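Local coordinates for proline dehydrogenase (Bradyrhizobium japonicum USDA 110, PDB 3HAZ), which probably oxidises L-proline to L-glutamate in two steps, an FAD-dependent proline dehydrogenase reaction followed by an NAD-dependent aldehyde dehydrogenase reaction, at residues Val79-Leu84 against Arg163-His168; Glu176-Arg181 against Ala444-His449; Cys506-Phe509 against Arg514-Arg517; Asp616-Tyr621 against Gln669-Leu674. One frame throughout, in Å; residues are numbered along the deposited sequence.

Contact 1 of 4, residues Val79-Leu84 against Arg163-His168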
loop_
_atom_site.group_PDB
_atom_site.type_symbol
_atom_site.label_atom_id
_atom_site.label_comp_id
_atom_site.label_asym_id
_atom_site.label_seq_id
_atom_site.Cartn_x
_atom_site.Cartn_y
_atom_site.Cartn_z
ATOM N N VAL A 79 2.610 -47.706 -11.956
ATOM C CA VAL A 79 2.339 -48.909 -11.185
ATOM C C VAL A 79 1.300 -49.762 -11.899
ATOM O O VAL A 79 1.467 -50.970 -12.042
ATOM C CB VAL A 79 1.850 -48.567 -9.761
ATOM C CG1 VAL A 79 1.263 -49.807 -9.074
ATOM C CG2 VAL A 79 2.990 -47.987 -8.941
ATOM N N LEU A 80 0.219 -49.130 -12.342
ATOM C CA LEU A 80 -0.803 -49.843 -13.090
ATOM C C LEU A 80 -0.191 -50.423 -14.373
ATOM O O LEU A 80 -0.487 -51.552 -14.760
ATOM C CB LEU A 80 -1.966 -48.906 -13.425
ATOM C CG LEU A 80 -3.077 -49.497 -14.293
ATOM C CD1 LEU A 80 -3.649 -50.764 -13.649
ATOM C CD2 LEU A 80 -4.174 -48.474 -14.542
ATOM N N ALA A 81 0.670 -49.641 -15.024
ATOM C CA ALA A 81 1.351 -50.086 -16.239
ATOM C C ALA A 81 2.140 -51.376 -16.007
ATOM O O ALA A 81 2.030 -52.316 -16.791
ATOM C CB ALA A 81 2.259 -48.983 -16.799
ATOM N N GLU A 82 2.918 -51.437 -14.927
ATOM C CA GLU A 82 3.715 -52.640 -14.664
ATOM C C GLU A 82 2.835 -53.872 -14.420
ATOM O O GLU A 82 3.098 -54.945 -14.962
ATOM C CB GLU A 82 4.697 -52.428 -13.505
ATOM C CG GLU A 82 5.559 -53.658 -13.182
ATOM C CD GLU A 82 6.452 -54.081 -14.343
ATOM O OE1 GLU A 82 6.544 -53.320 -15.325
ATOM O OE2 GLU A 82 7.070 -55.166 -14.278
ATOM N N ALA A 83 1.798 -53.721 -13.602
ATOM C CA ALA A 83 0.836 -54.798 -13.391
ATOM C C ALA A 83 0.282 -55.278 -14.725
ATOM O O ALA A 83 0.226 -56.477 -14.980
ATOM C CB ALA A 83 -0.304 -54.333 -12.481
ATOM N N LEU A 84 -0.127 -54.340 -15.577
ATOM C CA LEU A 84 -0.680 -54.692 -16.887
ATOM C C LEU A 84 0.339 -55.375 -17.810
ATOM O O LEU A 84 -0.018 -56.253 -18.592
ATOM C CB LEU A 84 -1.296 -53.464 -17.568
ATOM C CG LEU A 84 -2.610 -53.010 -16.925
ATOM C CD1 LEU A 84 -2.988 -51.598 -17.350
ATOM C CD2 LEU A 84 -3.727 -53.994 -17.250
ATOM N N ARG A 163 4.780 -48.421 -22.182
ATOM C CA ARG A 163 6.000 -48.446 -22.982
ATOM C C ARG A 163 7.202 -47.936 -22.190
ATOM O O ARG A 163 8.327 -48.401 -22.389
ATOM C CB ARG A 163 5.857 -47.743 -24.347
ATOM C CG ARG A 163 4.986 -46.502 -24.377
ATOM C CD ARG A 163 4.569 -46.176 -25.814
ATOM N NE ARG A 163 3.701 -45.001 -25.894
ATOM C CZ ARG A 163 2.370 -45.047 -25.915
ATOM N NH1 ARG A 163 1.663 -43.926 -25.985
ATOM N NH2 ARG A 163 1.743 -46.215 -25.864
ATOM N N LEU A 164 6.971 -47.005 -21.269
ATOM C CA LEU A 164 8.075 -46.506 -20.458
ATOM C C LEU A 164 8.574 -47.589 -19.500
ATOM O O LEU A 164 9.781 -47.819 -19.378
ATOM C CB LEU A 164 7.681 -45.225 -19.704
ATOM C CG LEU A 164 7.458 -43.982 -20.574
ATOM C CD1 LEU A 164 6.805 -42.865 -19.773
ATOM C CD2 LEU A 164 8.756 -43.499 -21.228
ATOM N N MET A 165 7.641 -48.257 -18.827
ATOM C CA MET A 165 7.996 -49.296 -17.870
ATOM C C MET A 165 8.667 -50.467 -18.572
ATOM O O MET A 165 9.598 -51.075 -18.044
ATOM C CB MET A 165 6.752 -49.791 -17.112
ATOM C CG MET A 165 6.138 -48.757 -16.171
ATOM S SD MET A 165 7.370 -48.085 -15.056
ATOM C CE MET A 165 7.845 -49.555 -14.155
ATOM N N GLY A 166 8.182 -50.790 -19.764
ATOM C CA GLY A 166 8.695 -51.936 -20.492
ATOM C C GLY A 166 10.048 -51.653 -21.123
ATOM O O GLY A 166 10.872 -52.550 -21.271
ATOM N N ASN A 167 10.284 -50.398 -21.495
ATOM C CA ASN A 167 11.519 -50.049 -22.200
ATOM C C ASN A 167 12.654 -49.594 -21.294
ATOM O O ASN A 167 13.820 -49.801 -21.612
ATOM C CB ASN A 167 11.255 -48.981 -23.266
ATOM C CG ASN A 167 10.428 -49.510 -24.423
ATOM O OD1 ASN A 167 10.433 -50.706 -24.703
ATOM N ND2 ASN A 167 9.710 -48.622 -25.096
ATOM N N HIS A 168 12.314 -48.984 -20.163
ATOM C CA HIS A 168 13.323 -48.302 -19.355
ATOM C C HIS A 168 13.584 -48.931 -17.994
ATOM O O HIS A 168 14.444 -48.472 -17.246
ATOM C CB HIS A 168 12.972 -46.821 -19.214
ATOM C CG HIS A 168 12.887 -46.111 -20.528
ATOM N ND1 HIS A 168 11.972 -45.114 -20.783
ATOM C CD2 HIS A 168 13.588 -46.283 -21.674
ATOM C CE1 HIS A 168 12.125 -44.689 -22.025
ATOM N NE2 HIS A 168 13.093 -45.387 -22.589
HETATM O O HOH W 1 8.737 -53.604 -17.016
#

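Contact 2 of 4, residues Glu176-Arg181 against Ala444-His449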
loop_
_atom_site.group_PDB
_atom_site.type_symbol
_atom_site.label_atom_id
_atom_site.label_comp_id
_atom_site.label_asym_id
_atom_site.label_seq_id
_atom_site.Cartn_x
_atom_site.Cartn_y
_atom_site.Cartn_z
ATOM N N GLU A 176 15.875 -63.101 -10.224
ATOM C CA GLU A 176 16.131 -64.058 -11.308
ATOM C C GLU A 176 15.309 -63.736 -12.549
ATOM O O GLU A 176 15.794 -63.846 -13.673
ATOM C CB GLU A 176 15.841 -65.505 -10.874
ATOM C CG GLU A 176 16.765 -66.050 -9.803
ATOM C CD GLU A 176 16.321 -65.664 -8.401
ATOM O OE1 GLU A 176 15.232 -65.063 -8.263
ATOM O OE2 GLU A 176 17.059 -65.961 -7.436
ATOM N N GLN A 177 14.055 -63.349 -12.339
ATOM C CA GLN A 177 13.156 -63.068 -13.449
ATOM C C GLN A 177 13.599 -61.789 -14.155
ATOM O O GLN A 177 13.635 -61.723 -15.382
ATOM C CB GLN A 177 11.723 -62.938 -12.932
ATOM C CG GLN A 177 10.698 -62.436 -13.944
ATOM C CD GLN A 177 9.266 -62.728 -13.490
ATOM O OE1 GLN A 177 8.500 -61.812 -13.164
ATOM N NE2 GLN A 177 8.912 -64.018 -13.436
ATOM N N ALA A 178 13.943 -60.777 -13.363
ATOM C CA ALA A 178 14.439 -59.518 -13.905
ATOM C C ALA A 178 15.685 -59.751 -14.749
ATOM O O ALA A 178 15.774 -59.270 -15.870
ATOM C CB ALA A 178 14.743 -58.535 -12.780
ATOM N N LEU A 179 16.638 -60.493 -14.192
ATOM C CA LEU A 179 17.905 -60.768 -14.856
ATOM C C LEU A 179 17.722 -61.555 -16.151
ATOM O O LEU A 179 18.378 -61.271 -17.152
ATOM C CB LEU A 179 18.852 -61.515 -13.908
ATOM C CG LEU A 179 19.411 -60.678 -12.757
ATOM C CD1 LEU A 179 20.125 -61.572 -11.753
ATOM C CD2 LEU A 179 20.347 -59.558 -13.281
ATOM N N GLU A 180 16.841 -62.550 -16.131
ATOM C CA GLU A 180 16.556 -63.311 -17.345
ATOM C C GLU A 180 15.948 -62.392 -18.407
ATOM O O GLU A 180 16.282 -62.478 -19.594
ATOM C CB GLU A 180 15.619 -64.496 -17.054
ATOM C CG GLU A 180 15.467 -65.462 -18.223
ATOM C CD GLU A 180 16.780 -66.129 -18.617
ATOM O OE1 GLU A 180 17.646 -66.341 -17.735
ATOM O OE2 GLU A 180 16.945 -66.430 -19.815
ATOM N N ARG A 181 15.064 -61.501 -17.973
ATOM C CA ARG A 181 14.402 -60.595 -18.900
ATOM C C ARG A 181 15.379 -59.589 -19.495
ATOM O O ARG A 181 15.200 -59.131 -20.623
ATOM C CB ARG A 181 13.251 -59.856 -18.218
ATOM C CG ARG A 181 12.323 -59.156 -19.197
ATOM C CD ARG A 181 11.408 -58.158 -18.501
ATOM N NE ARG A 181 10.842 -58.697 -17.266
ATOM C CZ ARG A 181 9.886 -59.619 -17.213
ATOM N NH1 ARG A 181 9.431 -60.036 -16.038
ATOM N NH2 ARG A 181 9.385 -60.125 -18.332
ATOM N N ALA A 444 20.760 -49.255 -16.522
ATOM C CA ALA A 444 19.364 -49.665 -16.512
ATOM C C ALA A 444 18.937 -49.985 -15.085
ATOM O O ALA A 444 19.674 -50.641 -14.339
ATOM C CB ALA A 444 19.160 -50.888 -17.424
ATOM N N PRO A 445 17.752 -49.510 -14.682
ATOM C CA PRO A 445 17.241 -49.903 -13.368
ATOM C C PRO A 445 16.888 -51.380 -13.415
ATOM O O PRO A 445 16.177 -51.802 -14.334
ATOM C CB PRO A 445 15.971 -49.057 -13.214
ATOM C CG PRO A 445 16.130 -47.933 -14.216
ATOM C CD PRO A 445 16.866 -48.551 -15.358
ATOM N N VAL A 446 17.400 -52.152 -12.463
ATOM C CA VAL A 446 17.217 -53.600 -12.467
ATOM C C VAL A 446 16.806 -54.071 -11.088
ATOM O O VAL A 446 17.518 -53.817 -10.121
ATOM C CB VAL A 446 18.526 -54.340 -12.828
ATOM C CG1 VAL A 446 18.319 -55.859 -12.753
ATOM C CG2 VAL A 446 19.049 -53.912 -14.203
ATOM N N GLY A 447 15.671 -54.765 -10.991
ATOM C CA GLY A 447 15.294 -55.390 -9.738
ATOM C C GLY A 447 13.912 -56.017 -9.645
ATOM O O GLY A 447 13.222 -56.207 -10.643
ATOM N N SER A 448 13.510 -56.330 -8.416
ATOM C CA SER A 448 12.207 -56.934 -8.138
ATOM C C SER A 448 11.091 -55.904 -7.959
ATOM O O SER A 448 11.343 -54.760 -7.572
ATOM C CB SER A 448 12.301 -57.798 -6.881
ATOM O OG SER A 448 13.235 -58.837 -7.078
ATOM N N HIS A 449 9.857 -56.323 -8.234
ATOM C CA HIS A 449 8.688 -55.466 -8.039
ATOM C C HIS A 449 8.593 -54.890 -6.617
ATOM O O HIS A 449 8.132 -53.765 -6.423
ATOM C CB HIS A 449 7.392 -56.224 -8.354
ATOM C CG HIS A 449 7.218 -56.565 -9.802
ATOM N ND1 HIS A 449 6.756 -57.792 -10.227
ATOM C CD2 HIS A 449 7.444 -55.837 -10.924
ATOM C CE1 HIS A 449 6.704 -57.809 -11.546
ATOM N NE2 HIS A 449 7.116 -56.634 -11.993
#

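Contact 3 of 4, residues Cys506-Phe509 against Arg514-Arg517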
loop_
_atom_site.group_PDB
_atom_site.type_symbol
_atom_site.label_atom_id
_atom_site.label_comp_id
_atom_site.label_asym_id
_atom_site.label_seq_id
_atom_site.Cartn_x
_atom_site.Cartn_y
_atom_site.Cartn_z
ATOM N N CYS A 506 17.084 -22.449 12.399
ATOM C CA CYS A 506 16.890 -21.645 13.609
ATOM C C CYS A 506 15.868 -20.532 13.388
ATOM O O CYS A 506 15.313 -20.003 14.349
ATOM C CB CYS A 506 18.211 -21.054 14.104
ATOM S SG CYS A 506 18.976 -19.891 12.933
ATOM N N ASP A 507 15.620 -20.194 12.121
ATOM C CA ASP A 507 14.692 -19.124 11.753
ATOM C C ASP A 507 13.367 -19.644 11.213
ATOM O O ASP A 507 12.589 -18.889 10.627
ATOM C CB ASP A 507 15.328 -18.218 10.698
ATOM C CG ASP A 507 16.475 -17.405 11.255
ATOM O OD1 ASP A 507 16.467 -17.125 12.474
ATOM O OD2 ASP A 507 17.384 -17.057 10.477
ATOM N N LEU A 508 13.112 -20.930 11.417
ATOM C CA LEU A 508 11.927 -21.568 10.860
ATOM C C LEU A 508 10.641 -20.835 11.232
ATOM O O LEU A 508 9.703 -20.786 10.436
ATOM C CB LEU A 508 11.844 -23.029 11.305
ATOM C CG LEU A 508 10.906 -23.926 10.494
ATOM C CD1 LEU A 508 11.380 -24.023 9.049
ATOM C CD2 LEU A 508 10.794 -25.312 11.126
ATOM N N PHE A 509 10.599 -20.257 12.432
ATOM C CA PHE A 509 9.369 -19.635 12.920
ATOM C C PHE A 509 9.457 -18.119 13.001
ATOM O O PHE A 509 8.520 -17.478 13.461
ATOM C CB PHE A 509 8.973 -20.190 14.295
ATOM C CG PHE A 509 8.935 -21.680 14.351
ATOM C CD1 PHE A 509 9.823 -22.380 15.155
ATOM C CD2 PHE A 509 8.024 -22.390 13.584
ATOM C CE1 PHE A 509 9.799 -23.769 15.197
ATOM C CE2 PHE A 509 7.993 -23.776 13.625
ATOM C CZ PHE A 509 8.880 -24.465 14.438
ATOM N N ARG A 514 12.212 -17.779 18.116
ATOM C CA ARG A 514 13.353 -18.591 17.715
ATOM C C ARG A 514 13.038 -20.080 17.854
ATOM O O ARG A 514 12.149 -20.481 18.611
ATOM C CB ARG A 514 14.613 -18.233 18.513
ATOM C CG ARG A 514 14.347 -17.498 19.809
ATOM C CD ARG A 514 14.827 -16.058 19.735
ATOM N NE ARG A 514 16.168 -15.907 20.298
ATOM C CZ ARG A 514 16.880 -14.786 20.251
ATOM N NH1 ARG A 514 18.089 -14.744 20.796
ATOM N NH2 ARG A 514 16.387 -13.707 19.656
ATOM N N ASN A 515 13.765 -20.893 17.101
ATOM C CA ASN A 515 13.608 -22.336 17.138
ATOM C C ASN A 515 14.695 -22.899 18.044
ATOM O O ASN A 515 15.784 -22.333 18.129
ATOM C CB ASN A 515 13.751 -22.903 15.727
ATOM C CG ASN A 515 13.275 -24.339 15.617
ATOM O OD1 ASN A 515 12.764 -24.922 16.577
ATOM N ND2 ASN A 515 13.424 -24.911 14.432
ATOM N N SER A 516 14.408 -23.992 18.741
ATOM C CA SER A 516 15.434 -24.624 19.564
ATOM C C SER A 516 16.475 -25.294 18.668
ATOM O O SER A 516 16.198 -25.596 17.506
ATOM C CB SER A 516 14.811 -25.645 20.515
ATOM O OG SER A 516 13.889 -26.479 19.838
ATOM N N ARG A 517 17.666 -25.525 19.205
ATOM C CA ARG A 517 18.741 -26.148 18.437
ATOM C C ARG A 517 18.778 -27.656 18.623
ATOM O O ARG A 517 18.554 -28.159 19.724
ATOM C CB ARG A 517 20.097 -25.571 18.837
ATOM C CG ARG A 517 20.355 -24.161 18.342
ATOM C CD ARG A 517 21.790 -23.764 18.660
ATOM N NE ARG A 517 22.727 -24.830 18.304
ATOM C CZ ARG A 517 23.925 -24.996 18.859
ATOM N NH1 ARG A 517 24.705 -25.997 18.467
ATOM N NH2 ARG A 517 24.344 -24.170 19.810
#

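Contact 4 of 4, residues Asp616-Tyr621 against Gln669-Leu674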
loop_
_atom_site.group_PDB
_atom_site.type_symbol
_atom_site.label_atom_id
_atom_site.label_comp_id
_atom_site.label_asym_id
_atom_site.label_seq_id
_atom_site.Cartn_x
_atom_site.Cartn_y
_atom_site.Cartn_z
ATOM N N ASP A 616 10.918 -24.932 23.481
ATOM C CA ASP A 616 9.887 -24.497 22.536
ATOM C C ASP A 616 8.616 -24.062 23.280
ATOM O O ASP A 616 7.982 -23.067 22.921
ATOM C CB ASP A 616 9.554 -25.614 21.535
ATOM C CG ASP A 616 10.695 -25.899 20.545
ATOM O OD1 ASP A 616 11.629 -25.077 20.417
ATOM O OD2 ASP A 616 10.646 -26.955 19.877
ATOM N N PHE A 617 8.231 -24.817 24.304
ATOM C CA PHE A 617 7.057 -24.453 25.090
ATOM C C PHE A 617 7.214 -23.039 25.655
ATOM O O PHE A 617 6.301 -22.222 25.570
ATOM C CB PHE A 617 6.826 -25.430 26.240
ATOM C CG PHE A 617 5.930 -26.590 25.893
ATOM C CD1 PHE A 617 6.329 -27.891 26.161
ATOM C CD2 PHE A 617 4.690 -26.379 25.320
ATOM C CE1 PHE A 617 5.511 -28.958 25.852
ATOM C CE2 PHE A 617 3.872 -27.441 25.003
ATOM C CZ PHE A 617 4.279 -28.731 25.272
ATOM N N CYS A 618 8.383 -22.758 26.227
ATOM C CA CYS A 618 8.644 -21.458 26.836
ATOM C C CYS A 618 8.525 -20.317 25.826
ATOM O O CYS A 618 7.875 -19.301 26.092
ATOM C CB CYS A 618 10.027 -21.436 27.491
ATOM S SG CYS A 618 10.219 -22.557 28.897
ATOM N N ARG A 619 9.155 -20.481 24.668
ATOM C CA ARG A 619 9.166 -19.416 23.670
ATOM C C ARG A 619 7.797 -19.235 23.028
ATOM O O ARG A 619 7.367 -18.119 22.774
ATOM C CB ARG A 619 10.238 -19.670 22.608
ATOM C CG ARG A 619 11.651 -19.722 23.168
ATOM C CD ARG A 619 12.707 -19.493 22.098
ATOM N NE ARG A 619 14.049 -19.541 22.675
ATOM C CZ ARG A 619 14.818 -20.625 22.687
ATOM N NH1 ARG A 619 14.383 -21.752 22.137
ATOM N NH2 ARG A 619 16.020 -20.582 23.246
ATOM N N TYR A 620 7.107 -20.341 22.783
ATOM C CA TYR A 620 5.791 -20.292 22.166
ATOM C C TYR A 620 4.736 -19.690 23.100
ATOM O O TYR A 620 3.965 -18.816 22.697
ATOM C CB TYR A 620 5.355 -21.684 21.700
ATOM C CG TYR A 620 3.970 -21.685 21.095
ATOM C CD1 TYR A 620 3.739 -21.150 19.832
ATOM C CD2 TYR A 620 2.890 -22.197 21.797
ATOM C CE1 TYR A 620 2.461 -21.144 19.278
ATOM C CE2 TYR A 620 1.615 -22.191 21.255
ATOM C CZ TYR A 620 1.408 -21.663 19.999
ATOM O OH TYR A 620 0.137 -21.659 19.478
ATOM N N TYR A 621 4.695 -20.151 24.346
ATOM C CA TYR A 621 3.771 -19.544 25.300
ATOM C C TYR A 621 4.133 -18.079 25.569
ATOM O O TYR A 621 3.254 -17.241 25.794
ATOM C CB TYR A 621 3.680 -20.355 26.599
ATOM C CG TYR A 621 3.045 -21.713 26.398
ATOM C CD1 TYR A 621 2.073 -21.903 25.421
ATOM C CD2 TYR A 621 3.408 -22.799 27.187
ATOM C CE1 TYR A 621 1.491 -23.145 25.220
ATOM C CE2 TYR A 621 2.828 -24.043 26.998
ATOM C CZ TYR A 621 1.872 -24.210 26.011
ATOM O OH TYR A 621 1.291 -25.443 25.815
ATOM N N GLN A 669 3.005 -27.115 31.091
ATOM C CA GLN A 669 1.854 -26.808 31.930
ATOM C C GLN A 669 2.150 -25.647 32.871
ATOM O O GLN A 669 1.320 -24.765 33.058
ATOM C CB GLN A 669 1.440 -28.041 32.736
ATOM C CG GLN A 669 1.053 -29.225 31.865
ATOM C CD GLN A 669 0.414 -30.343 32.650
ATOM O OE1 GLN A 669 -0.590 -30.907 32.225
ATOM N NE2 GLN A 669 0.986 -30.670 33.806
ATOM N N VAL A 670 3.341 -25.654 33.460
ATOM C CA VAL A 670 3.703 -24.650 34.455
ATOM C C VAL A 670 3.845 -23.249 33.857
ATOM O O VAL A 670 3.257 -22.292 34.367
ATOM C CB VAL A 670 4.978 -25.048 35.216
ATOM C CG1 VAL A 670 5.494 -23.873 36.045
ATOM C CG2 VAL A 670 4.695 -26.251 36.115
ATOM N N THR A 671 4.599 -23.139 32.764
ATOM C CA THR A 671 4.824 -21.852 32.113
ATOM C C THR A 671 3.552 -21.294 31.476
ATOM O O THR A 671 3.380 -20.085 31.393
ATOM C CB THR A 671 5.944 -21.918 31.049
ATOM O OG1 THR A 671 5.601 -22.878 30.039
ATOM C CG2 THR A 671 7.281 -22.292 31.687
ATOM N N ALA A 672 2.658 -22.169 31.031
ATOM C CA ALA A 672 1.378 -21.708 30.504
ATOM C C ALA A 672 0.588 -20.989 31.595
ATOM O O ALA A 672 0.127 -19.867 31.395
ATOM C CB ALA A 672 0.577 -22.863 29.956
ATOM N N ALA A 673 0.431 -21.653 32.740
ATOM C CA ALA A 673 -0.290 -21.094 33.886
ATOM C C ALA A 673 0.348 -19.786 34.344
ATOM O O ALA A 673 -0.340 -18.781 34.541
ATOM C CB ALA A 673 -0.319 -22.107 35.034
ATOM N N LEU A 674 1.667 -19.808 34.507
ATOM C CA LEU A 674 2.429 -18.613 34.852
ATOM C C LEU A 674 2.239 -17.490 33.838
ATOM O O LEU A 674 2.025 -16.327 34.214
ATOM C CB LEU A 674 3.917 -18.948 34.970
ATOM C CG LEU A 674 4.367 -19.747 36.191
ATOM C CD1 LEU A 674 5.814 -20.201 36.012
ATOM C CD2 LEU A 674 4.191 -18.936 37.486
#

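Contact 1 of 4, residues Val79-Leu84 against Arg163-His168
M165 reaches from its helix to the side of A81 and E82. The dense part is apolar. CG of M165 lies 3.9 Å from CB of A81, and the small alanine lets the thioether chain come in close. M165 is bent at both chi2 (-52°) and chi3 (-63°). This curl brings CE beside the carboxylate of E82. The two side chains cross at about a right angle. OE1 of E82 is 4.0 Å from CB of M165. M78 and L85 also touch M165. Helix 71-85 and helix 151-168 pack here as neighbours in an all-helical region, which belongs to the DNA-binding domain family of proline dehydrogenase. A81 also packs on A161 and M162. The polar part is looser. A water fills the step between the helices and donates to both sides: it sits 2.8 Å from OE1 of E82 and 2.9 Å from the backbone O of M165. The other carboxylate oxygen, OE2, is held by a salt bridge to R86 and a hydrogen bond from H449. R163, G166 and N167, on the same helix as M165, are exposed.

Contact 2 of 4, residues Glu176-Arg181 against Ala444-His449
V446 sets CG1 anti to its backbone N (chi1 177°), while L179 sets CG anti to its own carbonyl carbon (chi1 -71°). These torsions bring the methyl CD2 of L179 to 4.3 Å from CG1 of V446. The contact belongs to the proline dehydrogenase TIM barrel. Strand 440-448 is one of its parallel strands, and helix 175-182 packs against it near the strand's C-terminal end. The short axes approach to 7.2 Å and run roughly antiparallel, at 144°. F194, on the neighbouring strand 193-196, widens the apolar patch, because both L179 and V446 touch it. L179 also meets S216 and T220 of helix 204-223, so it is wedged between barrel elements. A178 allows the close approach. Its CB points at the strand, and of the CA atoms, those of A178 and G447 are the closest pair, 5.9 Å apart. A178 meets the backbone of G447 there. V446 CG1 only grazes CB of A178. Q177 and R181 bond outside the two segments. Q177 OE1 accepts from the backbone N of E173, and R181 NE donates to the backbone O of L171. The nearest approach across the two segments is between CB of A178 and the carbonyl O of G447, at 3.5 Å.

Contact 3 of 4, residues Cys506-Phe509 against Arg514-Arg517
The long connection between helix 487-491 and helix 524-536 doubles back here, and C506 and N515 meet across the turn. The backbone N of N515 donates to O of C506 over 3.3 Å. The N-H...O angle is 153°, and the donor is tilted from the carbonyl plane. CB of N515 lies close beside the same carbonyl. The N515 side chain fills the inside of the turn. With CG anti to the backbone N (chi1 -166°), the amide reaches toward L508 and F509. Its OD1 comes to the edge of the F509 ring, near the ring plane, 3.5 Å from CE1. Ring and amide planes are 67° apart. ND2 lies 4.0 Å from CB of L508, which itself sits over the centre of one face of the F509 ring. The main polar partner of ND2 is the backbone O of P505, while OD1 has a weak hydrogen bond from R612. With an alanine here, the P505 carbonyl would probably lose this donor and a gap would open beside the F509 ring edge. P636 and G637 of the second subunit pack on F509 and L508. A chain without regular structure that closes on itself, its C506 and N515 CA atoms 4.9 Å apart, resembles an omega loop.

Contact 4 of 4, residues Asp616-Tyr621 against Gln669-Leu674
The Y621 ring has the methyl of A672 over one face and the hydroxyl of T671 at its edge. CB of A672 stands 4.2 Å from the ring centroid, 24° off the normal, and makes a CH-pi contact shifted toward the rim, near CD2 and CE2. OG1 of T671 lies in the ring plane, 3.6 Å from CD2 of Y621. Y973 also meets the Y621 ring, with the two planes close to parallel, and touches A672 as well. The setting is the Rossmann-type part of the aldehyde dehydrogenase fold. Helix 664-675 is the helix of a beta-alpha-beta crossover, joining strand 641-656 to the parallel strand 679-683. Helix 604-629 packs alongside it. The short axes are 9.4 Å apart and nearly parallel, with a crossing angle of -18°. Small residues on helix 664-675 let the tyrosine in: the CA atoms of Y621 and A672 are only 6.1 Å apart. The ring is held at its far end too, where its OH bonds to the backbone N of G969. The T671 hydroxyl hydrogen-bonds within its own helix, to the backbone O of L667. That fits its torsion, with OG1 placed between the backbone N and the carbonyl carbon (chi1 59°). The same T671 torsion sends the methyl the other way, toward the preceding turn of the partner helix, where CG2 of T671 lies 4.1 Å from SG of C618.

In the fold
The contacts form two pairs on opposite sides of the chain's centre. Contacts 1 and 2 have centres 13 Å apart and touch directly: E82 OE2 probably bonds to H449 NE2 at 2.7 Å. This joins the helical region to the proline dehydrogenase barrel. Contacts 3 and 4 have centres 16 Å apart. S516 OG lies 2.7 Å from D616 OD1, a probable hydrogen bond, so the loop is fixed to helix 604-629. Between the pairs, centres are 44 to 56 Å apart. The V446 side chain is about 12 Å from bound FAD, that of Y621 about 10 Å from bound NAD, and that of L508 about 11 Å from that of FAD-binding T367.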